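Local coordinates for protein glycerol trinitrate reductase (Agrobacterium tumefaciens, PDB 5EPD) that probably reduces nitrate esters such as glycerol trinitrate as an FMN-dependent oxidoreductase of the old yellow enzyme family, at residues 28-33 against 38-43; 68-73 against 345-350; 78-83 against 89-94; 149-152 against 157-160. One frame throughout, in Å; residues are numbered along the deposited sequence.

Interaction 1: 28-33 against 38-43; sequences QPTSLG and ANRIVM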
loop_
_atom_site.group_PDB
_atom_site.type_symbol
_atom_site.label_atom_id
_atom_site.label_comp_id
_atom_site.label_asym_id
_atom_site.label_seq_id
_atom_site.Cartn_x
_atom_site.Cartn_y
_atom_site.Cartn_z
ATOM N N GLN A 28 -12.804 -2.982 19.338
ATOM C CA GLN A 28 -13.563 -1.786 19.686
ATOM C C GLN A 28 -13.155 -0.603 18.815
ATOM O O GLN A 28 -12.026 -0.563 18.316
ATOM C CB GLN A 28 -13.497 -1.480 21.183
ATOM C CG GLN A 28 -12.174 -1.764 21.881
ATOM C CD GLN A 28 -12.335 -1.849 23.393
ATOM O OE1 GLN A 28 -13.316 -2.415 23.894
ATOM N NE2 GLN A 28 -11.373 -1.281 24.132
ATOM N N PRO A 29 -14.083 0.350 18.608
ATOM C CA PRO A 29 -13.859 1.423 17.658
ATOM C C PRO A 29 -12.766 2.389 18.077
ATOM O O PRO A 29 -12.320 2.420 19.226
ATOM C CB PRO A 29 -15.201 2.173 17.621
ATOM C CG PRO A 29 -16.163 1.248 18.229
ATOM C CD PRO A 29 -15.374 0.525 19.281
ATOM N N THR A 30 -12.333 3.184 17.125
ATOM C CA THR A 30 -11.244 4.082 17.387
ATOM C C THR A 30 -11.287 5.099 16.277
ATOM O O THR A 30 -12.151 5.016 15.388
ATOM C CB THR A 30 -9.900 3.328 17.484
ATOM O OG1 THR A 30 -8.841 4.273 17.574
ATOM C CG2 THR A 30 -9.676 2.409 16.287
ATOM N N SER A 31 -10.419 6.096 16.356
ATOM C CA SER A 31 -10.400 7.103 15.309
ATOM C C SER A 31 -9.028 7.147 14.671
ATOM O O SER A 31 -8.017 6.809 15.282
ATOM C CB SER A 31 -10.799 8.475 15.851
ATOM O OG SER A 31 -10.070 8.735 17.026
ATOM N N LEU A 32 -9.022 7.527 13.412
ATOM C CA LEU A 32 -7.804 7.712 12.664
ATOM C C LEU A 32 -7.910 9.111 12.089
ATOM O O LEU A 32 -8.829 9.387 11.320
ATOM C CB LEU A 32 -7.714 6.670 11.547
ATOM C CG LEU A 32 -6.486 6.789 10.646
ATOM C CD1 LEU A 32 -5.219 6.524 11.454
ATOM C CD2 LEU A 32 -6.628 5.837 9.462
ATOM N N GLY A 33 -6.983 9.987 12.470
ATOM C CA GLY A 33 -7.028 11.382 12.055
ATOM C C GLY A 33 -8.450 11.881 12.185
ATOM O O GLY A 33 -9.054 11.789 13.262
ATOM N N ALA A 38 -14.636 1.395 13.011
ATOM C CA ALA A 38 -15.473 0.460 13.781
ATOM C C ALA A 38 -14.637 -0.454 14.683
ATOM O O ALA A 38 -15.117 -0.899 15.703
ATOM C CB ALA A 38 -16.356 -0.362 12.848
ATOM N N ASN A 39 -13.389 -0.714 14.311
ATOM C CA ASN A 39 -12.491 -1.560 15.109
ATOM C C ASN A 39 -11.036 -1.295 14.664
ATOM O O ASN A 39 -10.770 -0.446 13.807
ATOM C CB ASN A 39 -12.861 -3.046 14.961
ATOM C CG ASN A 39 -12.838 -3.501 13.512
ATOM O OD1 ASN A 39 -11.813 -3.362 12.824
ATOM N ND2 ASN A 39 -13.965 -4.005 13.021
ATOM N N ARG A 40 -10.111 -2.040 15.242
ATOM C CA ARG A 40 -8.704 -1.765 15.075
ATOM C C ARG A 40 -8.058 -2.708 14.067
ATOM O O ARG A 40 -6.814 -2.778 13.956
ATOM C CB ARG A 40 -7.999 -1.861 16.440
ATOM C CG ARG A 40 -8.299 -0.685 17.350
ATOM C CD ARG A 40 -7.586 -0.845 18.679
ATOM N NE ARG A 40 -8.000 0.211 19.596
ATOM C CZ ARG A 40 -7.279 1.291 19.925
ATOM N NH1 ARG A 40 -6.045 1.489 19.448
ATOM N NH2 ARG A 40 -7.798 2.185 20.771
ATOM N N ILE A 41 -8.894 -3.438 13.336
ATOM C CA ILE A 41 -8.385 -4.382 12.325
ATOM C C ILE A 41 -8.329 -3.722 10.931
ATOM O O ILE A 41 -9.333 -3.209 10.398
ATOM C CB ILE A 41 -9.210 -5.682 12.295
ATOM C CG1 ILE A 41 -9.176 -6.358 13.667
ATOM C CG2 ILE A 41 -8.676 -6.631 11.231
ATOM C CD1 ILE A 41 -10.314 -7.337 13.845
ATOM N N VAL A 42 -7.128 -3.725 10.351
ATOM C CA VAL A 42 -6.919 -3.154 9.028
ATOM C C VAL A 42 -6.697 -4.250 7.978
ATOM O O VAL A 42 -5.969 -5.232 8.212
ATOM C CB VAL A 42 -5.736 -2.181 9.073
ATOM C CG1 VAL A 42 -5.484 -1.561 7.710
ATOM C CG2 VAL A 42 -6.014 -1.123 10.139
ATOM N N MET A 43 -7.367 -4.092 6.843
ATOM C CA MET A 43 -7.093 -4.921 5.684
ATOM C C MET A 43 -5.941 -4.293 4.917
ATOM O O MET A 43 -6.057 -3.200 4.363
ATOM C CB MET A 43 -8.318 -5.055 4.770
ATOM C CG MET A 43 -8.035 -5.875 3.512
ATOM S SD MET A 43 -9.551 -6.116 2.585
ATOM C CE MET A 43 -8.886 -6.708 1.033
#

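Interaction 2: 68-73 against 345-350; sequences RASAGL and DLVERL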
loop_
_atom_site.group_PDB
_atom_site.type_symbol
_atom_site.label_atom_id
_atom_site.label_comp_id
_atom_site.label_asym_id
_atom_site.label_seq_id
_atom_site.Cartn_x
_atom_site.Cartn_y
_atom_site.Cartn_z
ATOM N N ARG A 68 -15.669 -7.429 2.533
ATOM C CA ARG A 68 -14.657 -7.335 3.617
ATOM C C ARG A 68 -14.777 -6.031 4.394
ATOM O O ARG A 68 -13.902 -5.701 5.185
ATOM C CB ARG A 68 -13.253 -7.430 2.995
ATOM C CG ARG A 68 -13.037 -8.787 2.369
ATOM C CD ARG A 68 -11.942 -8.874 1.303
ATOM N NE ARG A 68 -11.836 -10.307 1.000
ATOM C CZ ARG A 68 -12.743 -10.998 0.294
ATOM N NH1 ARG A 68 -13.795 -10.382 -0.279
ATOM N NH2 ARG A 68 -12.596 -12.311 0.151
ATOM N N ALA A 69 -15.884 -5.315 4.206
ATOM C CA ALA A 69 -16.032 -3.993 4.762
ATOM C C ALA A 69 -16.286 -3.986 6.284
ATOM O O ALA A 69 -16.353 -2.904 6.894
ATOM C CB ALA A 69 -17.146 -3.273 4.037
ATOM N N SER A 70 -16.416 -5.163 6.908
ATOM C CA SER A 70 -16.482 -5.217 8.377
ATOM C C SER A 70 -15.103 -4.902 8.984
ATOM O O SER A 70 -14.986 -4.625 10.195
ATOM C CB SER A 70 -17.028 -6.558 8.875
ATOM O OG SER A 70 -16.090 -7.593 8.672
ATOM N N ALA A 71 -14.059 -4.910 8.145
ATOM C CA ALA A 71 -12.764 -4.365 8.577
ATOM C C ALA A 71 -12.934 -2.904 9.021
ATOM O O ALA A 71 -13.574 -2.090 8.331
ATOM C CB ALA A 71 -11.713 -4.473 7.474
ATOM N N GLY A 72 -12.364 -2.587 10.184
ATOM C CA GLY A 72 -12.255 -1.198 10.636
ATOM C C GLY A 72 -11.774 -0.270 9.528
ATOM O O GLY A 72 -12.361 0.789 9.313
ATOM N N LEU A 73 -10.711 -0.670 8.821
ATOM C CA LEU A 73 -10.190 0.104 7.697
ATOM C C LEU A 73 -9.653 -0.845 6.636
ATOM O O LEU A 73 -8.925 -1.816 6.959
ATOM C CB LEU A 73 -9.057 1.041 8.166
ATOM C CG LEU A 73 -8.373 1.930 7.108
ATOM C CD1 LEU A 73 -9.294 3.026 6.588
ATOM C CD2 LEU A 73 -7.092 2.548 7.643
ATOM N N ASP A 345 -15.260 -12.448 6.308
ATOM C CA ASP A 345 -15.751 -12.227 7.659
ATOM C C ASP A 345 -14.634 -12.384 8.727
ATOM O O ASP A 345 -14.912 -12.770 9.864
ATOM C CB ASP A 345 -16.956 -13.163 7.937
ATOM C CG ASP A 345 -16.630 -14.649 7.742
ATOM O OD1 ASP A 345 -15.777 -14.996 6.892
ATOM O OD2 ASP A 345 -17.265 -15.495 8.420
ATOM N N LEU A 346 -13.383 -12.071 8.345
ATOM C CA LEU A 346 -12.223 -12.199 9.219
ATOM C C LEU A 346 -12.419 -11.534 10.571
ATOM O O LEU A 346 -12.047 -12.113 11.596
ATOM C CB LEU A 346 -10.945 -11.596 8.579
ATOM C CG LEU A 346 -9.654 -11.766 9.405
ATOM C CD1 LEU A 346 -9.320 -13.238 9.596
ATOM C CD2 LEU A 346 -8.506 -11.049 8.731
ATOM N N VAL A 347 -12.976 -10.320 10.579
ATOM C CA VAL A 347 -13.196 -9.627 11.845
ATOM C C VAL A 347 -14.062 -10.500 12.770
ATOM O O VAL A 347 -13.666 -10.814 13.898
ATOM C CB VAL A 347 -13.821 -8.216 11.663
ATOM C CG1 VAL A 347 -14.074 -7.557 13.020
ATOM C CG2 VAL A 347 -12.869 -7.341 10.878
ATOM N N GLU A 348 -15.207 -10.924 12.236
ATOM C CA GLU A 348 -16.190 -11.710 12.985
ATOM C C GLU A 348 -15.582 -13.010 13.502
ATOM O O GLU A 348 -15.844 -13.403 14.648
ATOM C CB GLU A 348 -17.435 -12.005 12.123
ATOM C CG GLU A 348 -18.284 -10.774 11.757
ATOM C CD GLU A 348 -17.778 -9.967 10.540
ATOM O OE1 GLU A 348 -16.645 -10.207 10.039
ATOM O OE2 GLU A 348 -18.530 -9.075 10.073
ATOM N N ARG A 349 -14.768 -13.659 12.663
ATOM C CA ARG A 349 -14.137 -14.939 13.013
ATOM C C ARG A 349 -13.045 -14.779 14.069
ATOM O O ARG A 349 -12.810 -15.688 14.866
ATOM C CB ARG A 349 -13.512 -15.602 11.784
ATOM C CG ARG A 349 -14.522 -16.063 10.740
ATOM C CD ARG A 349 -13.868 -17.085 9.827
ATOM N NE ARG A 349 -14.496 -17.139 8.512
ATOM C CZ ARG A 349 -14.472 -18.204 7.712
ATOM N NH1 ARG A 349 -13.833 -19.320 8.062
ATOM N NH2 ARG A 349 -15.090 -18.148 6.543
ATOM N N LEU A 350 -12.356 -13.641 14.057
ATOM C CA LEU A 350 -11.311 -13.376 15.045
ATOM C C LEU A 350 -11.992 -13.171 16.388
ATOM O O LEU A 350 -11.512 -13.643 17.439
ATOM C CB LEU A 350 -10.458 -12.161 14.639
ATOM C CG LEU A 350 -9.505 -12.336 13.433
ATOM C CD1 LEU A 350 -8.882 -10.998 13.086
ATOM C CD2 LEU A 350 -8.414 -13.355 13.697
HETATM O O HOH W 1 -13.861 -8.804 7.984
#

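Interaction 3: 78-83 against 89-94; sequences ATQISQ and QDTPGI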
loop_
_atom_site.group_PDB
_atom_site.type_symbol
_atom_site.label_atom_id
_atom_site.label_comp_id
_atom_site.label_asym_id
_atom_site.label_seq_id
_atom_site.Cartn_x
_atom_site.Cartn_y
_atom_site.Cartn_z
ATOM N N ALA A 78 -2.479 -1.655 -4.089
ATOM C CA ALA A 78 -1.610 -0.644 -4.685
ATOM C C ALA A 78 -2.150 -0.242 -6.076
ATOM O O ALA A 78 -2.490 -1.109 -6.898
ATOM C CB ALA A 78 -0.190 -1.172 -4.802
ATOM N N THR A 79 -2.220 1.075 -6.297
ATOM C CA THR A 79 -2.951 1.682 -7.394
ATOM C C THR A 79 -2.045 2.804 -8.002
ATOM O O THR A 79 -1.769 3.836 -7.358
ATOM C CB THR A 79 -4.327 2.192 -6.878
ATOM O OG1 THR A 79 -5.199 1.077 -6.618
ATOM C CG2 THR A 79 -5.016 3.167 -7.879
ATOM N N GLN A 80 -1.543 2.554 -9.219
ATOM C CA GLN A 80 -0.615 3.476 -9.917
ATOM C C GLN A 80 -1.177 4.872 -10.216
ATOM O O GLN A 80 -2.336 5.046 -10.651
ATOM C CB GLN A 80 -0.131 2.891 -11.229
ATOM C CG GLN A 80 -1.258 2.606 -12.215
ATOM C CD GLN A 80 -1.598 1.127 -12.318
ATOM O OE1 GLN A 80 -1.423 0.346 -11.373
ATOM N NE2 GLN A 80 -2.100 0.735 -13.477
ATOM N N ILE A 81 -0.308 5.851 -9.992
ATOM C CA ILE A 81 -0.614 7.263 -10.222
ATOM C C ILE A 81 -0.418 7.700 -11.707
ATOM O O ILE A 81 -0.913 8.758 -12.126
ATOM C CB ILE A 81 0.240 8.118 -9.274
ATOM C CG1 ILE A 81 1.742 7.989 -9.599
ATOM C CG2 ILE A 81 -0.050 7.708 -7.833
ATOM C CD1 ILE A 81 2.634 8.908 -8.789
ATOM N N SER A 82 0.304 6.878 -12.475
ATOM C CA SER A 82 0.595 7.097 -13.895
ATOM C C SER A 82 0.897 5.737 -14.487
ATOM O O SER A 82 1.119 4.785 -13.744
ATOM C CB SER A 82 1.833 7.956 -14.029
ATOM O OG SER A 82 2.940 7.320 -13.410
ATOM N N GLN A 83 0.933 5.617 -15.807
ATOM C CA GLN A 83 1.310 4.329 -16.428
ATOM C C GLN A 83 2.809 4.051 -16.263
ATOM O O GLN A 83 3.256 2.884 -16.260
ATOM C CB GLN A 83 0.926 4.324 -17.899
ATOM C CG GLN A 83 1.056 2.995 -18.600
ATOM C CD GLN A 83 0.873 3.168 -20.097
ATOM O OE1 GLN A 83 0.096 4.007 -20.528
ATOM N NE2 GLN A 83 1.613 2.410 -20.892
ATOM N N GLN A 89 0.760 -6.301 -14.530
ATOM C CA GLN A 89 -0.410 -6.206 -15.411
ATOM C C GLN A 89 -1.728 -6.053 -14.634
ATOM O O GLN A 89 -1.900 -6.613 -13.526
ATOM C CB GLN A 89 -0.510 -7.424 -16.316
ATOM C CG GLN A 89 -0.623 -8.776 -15.600
ATOM C CD GLN A 89 -0.819 -9.922 -16.599
ATOM O OE1 GLN A 89 -0.007 -10.134 -17.527
ATOM N NE2 GLN A 89 -1.915 -10.665 -16.422
ATOM N N ASP A 90 -2.652 -5.284 -15.202
ATOM C CA ASP A 90 -4.042 -5.269 -14.704
ATOM C C ASP A 90 -4.181 -4.817 -13.265
ATOM O O ASP A 90 -5.128 -5.187 -12.577
ATOM C CB ASP A 90 -4.682 -6.653 -14.905
ATOM C CG ASP A 90 -4.658 -7.070 -16.344
ATOM O OD1 ASP A 90 -5.002 -6.187 -17.175
ATOM O OD2 ASP A 90 -4.297 -8.236 -16.650
ATOM N N THR A 91 -3.233 -4.005 -12.816
ATOM C CA THR A 91 -3.413 -3.282 -11.595
ATOM C C THR A 91 -4.148 -1.972 -11.981
ATOM O O THR A 91 -3.963 -1.436 -13.060
ATOM C CB THR A 91 -2.061 -3.035 -10.879
ATOM O OG1 THR A 91 -1.259 -2.142 -11.647
ATOM C CG2 THR A 91 -1.281 -4.322 -10.690
ATOM N N PRO A 92 -5.011 -1.467 -11.093
ATOM C CA PRO A 92 -5.804 -0.280 -11.446
ATOM C C PRO A 92 -5.085 1.028 -11.305
ATOM O O PRO A 92 -4.082 1.110 -10.608
ATOM C CB PRO A 92 -6.970 -0.316 -10.432
ATOM C CG PRO A 92 -6.402 -1.024 -9.245
ATOM C CD PRO A 92 -5.470 -2.078 -9.823
ATOM N N GLY A 93 -5.664 2.066 -11.899
ATOM C CA GLY A 93 -5.081 3.409 -11.854
ATOM C C GLY A 93 -5.914 4.394 -11.075
ATOM O O GLY A 93 -7.008 4.084 -10.583
ATOM N N ILE A 94 -5.372 5.591 -10.927
ATOM C CA ILE A 94 -6.116 6.664 -10.288
ATOM C C ILE A 94 -5.758 7.971 -10.987
ATOM O O ILE A 94 -5.698 9.015 -10.364
ATOM C CB ILE A 94 -5.872 6.680 -8.752
ATOM C CG1 ILE A 94 -6.741 7.720 -8.032
ATOM C CG2 ILE A 94 -4.402 6.913 -8.439
ATOM C CD1 ILE A 94 -8.212 7.610 -8.383
#

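Interaction 4: 149-152 against 157-160; sequences VKTF and FVDV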
loop_
_atom_site.group_PDB
_atom_site.type_symbol
_atom_site.label_atom_id
_atom_site.label_comp_id
_atom_site.label_asym_id
_atom_site.label_seq_id
_atom_site.Cartn_x
_atom_site.Cartn_y
_atom_site.Cartn_z
ATOM N N VAL A 149 14.248 -9.206 -9.402
ATOM C CA VAL A 149 12.931 -9.790 -9.159
ATOM C C VAL A 149 12.138 -9.921 -10.453
ATOM O O VAL A 149 12.461 -9.300 -11.469
ATOM C CB VAL A 149 12.104 -9.003 -8.106
ATOM C CG1 VAL A 149 12.934 -8.758 -6.839
ATOM C CG2 VAL A 149 11.530 -7.700 -8.673
ATOM N N LYS A 150 11.125 -10.774 -10.411
ATOM C CA LYS A 150 10.207 -10.959 -11.538
ATOM C C LYS A 150 8.934 -10.187 -11.292
ATOM O O LYS A 150 8.643 -9.761 -10.165
ATOM C CB LYS A 150 9.852 -12.431 -11.719
ATOM C CG LYS A 150 11.044 -13.358 -11.907
ATOM C CD LYS A 150 10.567 -14.795 -12.026
ATOM C CE LYS A 150 11.730 -15.763 -12.096
ATOM N NZ LYS A 150 12.634 -15.479 -13.263
ATOM N N THR A 151 8.178 -9.985 -12.354
ATOM C CA THR A 151 6.869 -9.362 -12.248
ATOM C C THR A 151 5.891 -10.186 -13.062
ATOM O O THR A 151 6.298 -11.136 -13.740
ATOM C CB THR A 151 6.880 -7.896 -12.703
ATOM O OG1 THR A 151 5.574 -7.349 -12.542
ATOM C CG2 THR A 151 7.310 -7.765 -14.178
ATOM N N PHE A 152 4.608 -9.840 -12.954
ATOM C CA PHE A 152 3.516 -10.604 -13.535
ATOM C C PHE A 152 3.085 -9.750 -14.691
ATOM O O PHE A 152 2.503 -8.685 -14.494
ATOM C CB PHE A 152 2.407 -10.776 -12.502
ATOM C CG PHE A 152 1.170 -11.489 -13.000
ATOM C CD1 PHE A 152 1.248 -12.618 -13.818
ATOM C CD2 PHE A 152 -0.107 -11.062 -12.588
ATOM C CE1 PHE A 152 0.076 -13.272 -14.245
ATOM C CE2 PHE A 152 -1.267 -11.721 -13.018
ATOM C CZ PHE A 152 -1.172 -12.823 -13.842
ATOM N N PHE A 157 5.363 -14.915 -15.285
ATOM C CA PHE A 157 6.421 -14.211 -14.521
ATOM C C PHE A 157 7.729 -14.007 -15.317
ATOM O O PHE A 157 8.342 -14.963 -15.806
ATOM C CB PHE A 157 6.698 -14.939 -13.218
ATOM C CG PHE A 157 5.473 -15.114 -12.385
ATOM C CD1 PHE A 157 4.945 -14.037 -11.700
ATOM C CD2 PHE A 157 4.823 -16.337 -12.320
ATOM C CE1 PHE A 157 3.801 -14.167 -10.943
ATOM C CE2 PHE A 157 3.693 -16.479 -11.558
ATOM C CZ PHE A 157 3.173 -15.394 -10.872
ATOM N N VAL A 158 8.155 -12.754 -15.419
ATOM C CA VAL A 158 9.326 -12.405 -16.198
ATOM C C VAL A 158 10.198 -11.455 -15.376
ATOM O O VAL A 158 9.693 -10.692 -14.518
ATOM C CB VAL A 158 8.890 -11.733 -17.519
ATOM C CG1 VAL A 158 8.364 -10.337 -17.258
ATOM C CG2 VAL A 158 10.043 -11.635 -18.523
ATOM N N ASP A 159 11.504 -11.477 -15.622
ATOM C CA ASP A 159 12.383 -10.528 -14.944
ATOM C C ASP A 159 11.982 -9.094 -15.317
ATOM O O ASP A 159 11.566 -8.809 -16.452
ATOM C CB ASP A 159 13.842 -10.781 -15.299
ATOM C CG ASP A 159 14.289 -12.176 -14.956
ATOM O OD1 ASP A 159 13.796 -12.765 -13.981
ATOM O OD2 ASP A 159 15.135 -12.706 -15.686
ATOM N N VAL A 160 12.065 -8.205 -14.345
ATOM C CA VAL A 160 11.846 -6.794 -14.605
ATOM C C VAL A 160 12.948 -6.260 -15.522
ATOM O O VAL A 160 14.037 -6.825 -15.603
ATOM C CB VAL A 160 11.752 -5.964 -13.300
ATOM C CG1 VAL A 160 10.484 -6.355 -12.530
ATOM C CG2 VAL A 160 13.005 -6.115 -12.414
#

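Interaction 1: 28-33 against 38-43
Thr30 and Arg40 supply the side-chain part of this contact, and their side chains cross at about a right angle. The methyl of Thr30 meets the arginine near the base of its chain, with CG2 of Thr30 3.5 Å from CG of Arg40. Farther along, the hydroxyl comes over one face of the guanidinium, toward its rim; OG1 of Thr30 stays 4.0 Å from NH2 of Arg40, and no hydrogen bond forms. The threonine rotamer explains the split, because OG1 lies anti to the backbone N (chi1 173°), which leaves CG2 to face the arginine stem. Arg40 is extended from CG to NE and can therefore run past Thr30 to the carbonyl of Asp332, which takes a hydrogen bond from NH1. Its NE is buried by the contact and has no partner in the model.

Beside this pair the two backbones come close without any hydrogen bond between them. Gln28 O receives a CA-H...O contact from Asn39 CA at 3.4 Å, with 159° at the hydrogen. Pro29 lies against the peptide between Ala38 and Asn39: its CA is 3.3 Å from Ala38 O, and its ring atom CG 3.5 Å from the same oxygen. The CB bond of Asn39 points away from 28-33; its OD1 accepts from Ile41 N at 3.0 Å, an Asx turn just before strand 41-43, and its ND2 bonds Ser70 O. The contact thus joins the small antiparallel hairpin of strands 30-31 and 36-37 to the start of the first barrel strand, as in old yellow enzymes, where an N-terminal hairpin covers the bottom of the TIM barrel.

Interaction 2: 68-73 against 345-350
Ser70 meets the first turn of helix 346-352 through a polar hydroxyl contact and van der Waals packing of its carbonyl. OG lies 3.0 Å from Glu348 OE1, within hydrogen-bonding distance, although its single proton has another acceptor within reach and the bond is not settled. A water sits 2.6 Å from Ser70 OG and accepts from Val347 N at 3.1 Å, so it links the serine to a backbone N-H at the helix start. The apolar part belongs to Val347, whose CG2 rests 3.5 Å from Ser70 O and 3.8 Å from Ala71 CA; the carbonyl takes its hydrogen bond from Asn39 ND2.

In the TIM barrel this joins the loop leading into the second strand, 73-80, to a helix after the last strand, 333-336. The helix lies beside the seam where that strand meets the first, with Val347 and Leu350 touching Ile41 of strand 41-43.

Two features place the groups that touch. A type I turn from Arg68 to Ala71, closed by Ala71 N to Arg68 O at 3.1 Å, presents Ser70 to the helix. Glu348 is bent at chi2 (83°), which carries its carboxylate back toward the serine. At the N-cap, Asp345 makes no side-chain capping bond; Arg349 instead grips its OD1 side-on, from NE at 3.0 Å and NH2 at 3.2 Å, in a salt bridge.

Interaction 3: 78-83 against 89-94
Gln80 and Gly93 form a single backbone bridge, CA to CA 4.9 Å, that ties the C-terminal end of the second TIM-barrel strand, 73-80, to the loop leading on to helix 97-112. The tight part of the contact surrounds Gln80. Its carbonyl O accepts from Ile94 N at 3.1 Å, nearly along the C=O axis, while its own N makes a weak bond to Pro92 O. Thr79 and Pro92 cross at about a right angle, and both touch Trp103 of helix 97-112. Thr79 OG1 is hydrogen-bonded to Glu77 O, so its 3.6 Å approach to Pro92 CG is packing; Thr79 CG2 lies 3.7 Å from Ile94 CB.

The Gln80 side chain folds back over the same loop. CG takes the position between backbone N and carbonyl carbon (chi1 61°), and a further bend at chi2 brings the amide to Thr91. As modelled, NE2 of Gln80 donates to Thr91 O at 2.9 Å from above the carbonyl plane, and OE1 of Gln80 accepts from Thr91 OG1. That last separation is unusually short, and OE1 also lies close to the acceptor Pro92 O, so the modelled detail of this end is doubtful.

Packing relaxes toward both ends. Gln89 and Asp90, partly exposed, make no contact with 78-83. The CB bond of Ile81 points away from the loop, and its side chain touches Phe178 and Ala181 of helix 171-187; Ile94 CG2 comes no nearer to Ile81 than 4.2 Å, at CA, and the two CG2 methyls are 4.5 Å apart.

Interaction 4: 149-152 against 157-160
Thr151 N donates to Val158 O at 2.7 Å, the shortest polar bond between these two strands, with 158° at the hydrogen. The pair is completed in the other direction by Val158 N to Thr151 O at 3.0 Å, and Val160 N to Val149 O, nearly straight at 171°, extends the pattern. Thr151 and Val158 are therefore an antiparallel hydrogen-bonded pair, and Lys150 with Asp159 and Phe152 with Phe157 the non-hydrogen-bonded ones, the register of a beta hairpin.

Side chains also meet across the pair of strands. Lys150 and Asp159 lie side by side and point the same way; a bend at the end of the lysine chain (chi4 -59°) turns NZ to the syn side of Asp159 OD1, 3.0 Å away, in a salt bridge. The rings of Phe152 and Phe157 form an oblique aromatic pair, centroids 5.6 Å apart. On the face of Thr151 and Val158, Thr151 CG2 lies 4.1 Å from Val158 CG1; it also packs on Val160 CG1 at 3.8 Å.

Strands 150-153 and 156-159 make a two-stranded sheet of their own, separate from the eight parallel barrel strands. Between barrel strand 117-122 and helix 171-187 in the chain, the hairpin lies against the 87-89 loop through Thr151 OG1 to Gly87 O and a backbone hydrogen bond of Phe152 with Gln89, while Val158 touches His129.

How the interactions relate
Interactions 1 and 2 meet directly, their centres about 11 Å apart: Asn39 ND2 lies 3.1 Å from Ser70 O, and Met43 N 2.8 Å from Leu73 O, both probable hydrogen bonds, the second between adjacent barrel strands. Interactions 3 and 4 form a second cluster, centres about 17 Å apart, joined by the probable hydrogen bond from Gln89 N to Phe152 O at 3.0 Å. Interaction 1 lies about 26 Å from interaction 3, centre to centre, across the chain's centre, yet strands 41-43 and 73-80 are neighbours in the same barrel. FMN is absent; in this family it binds at the C-terminal ends of the barrel strands, probably the side of interaction 3.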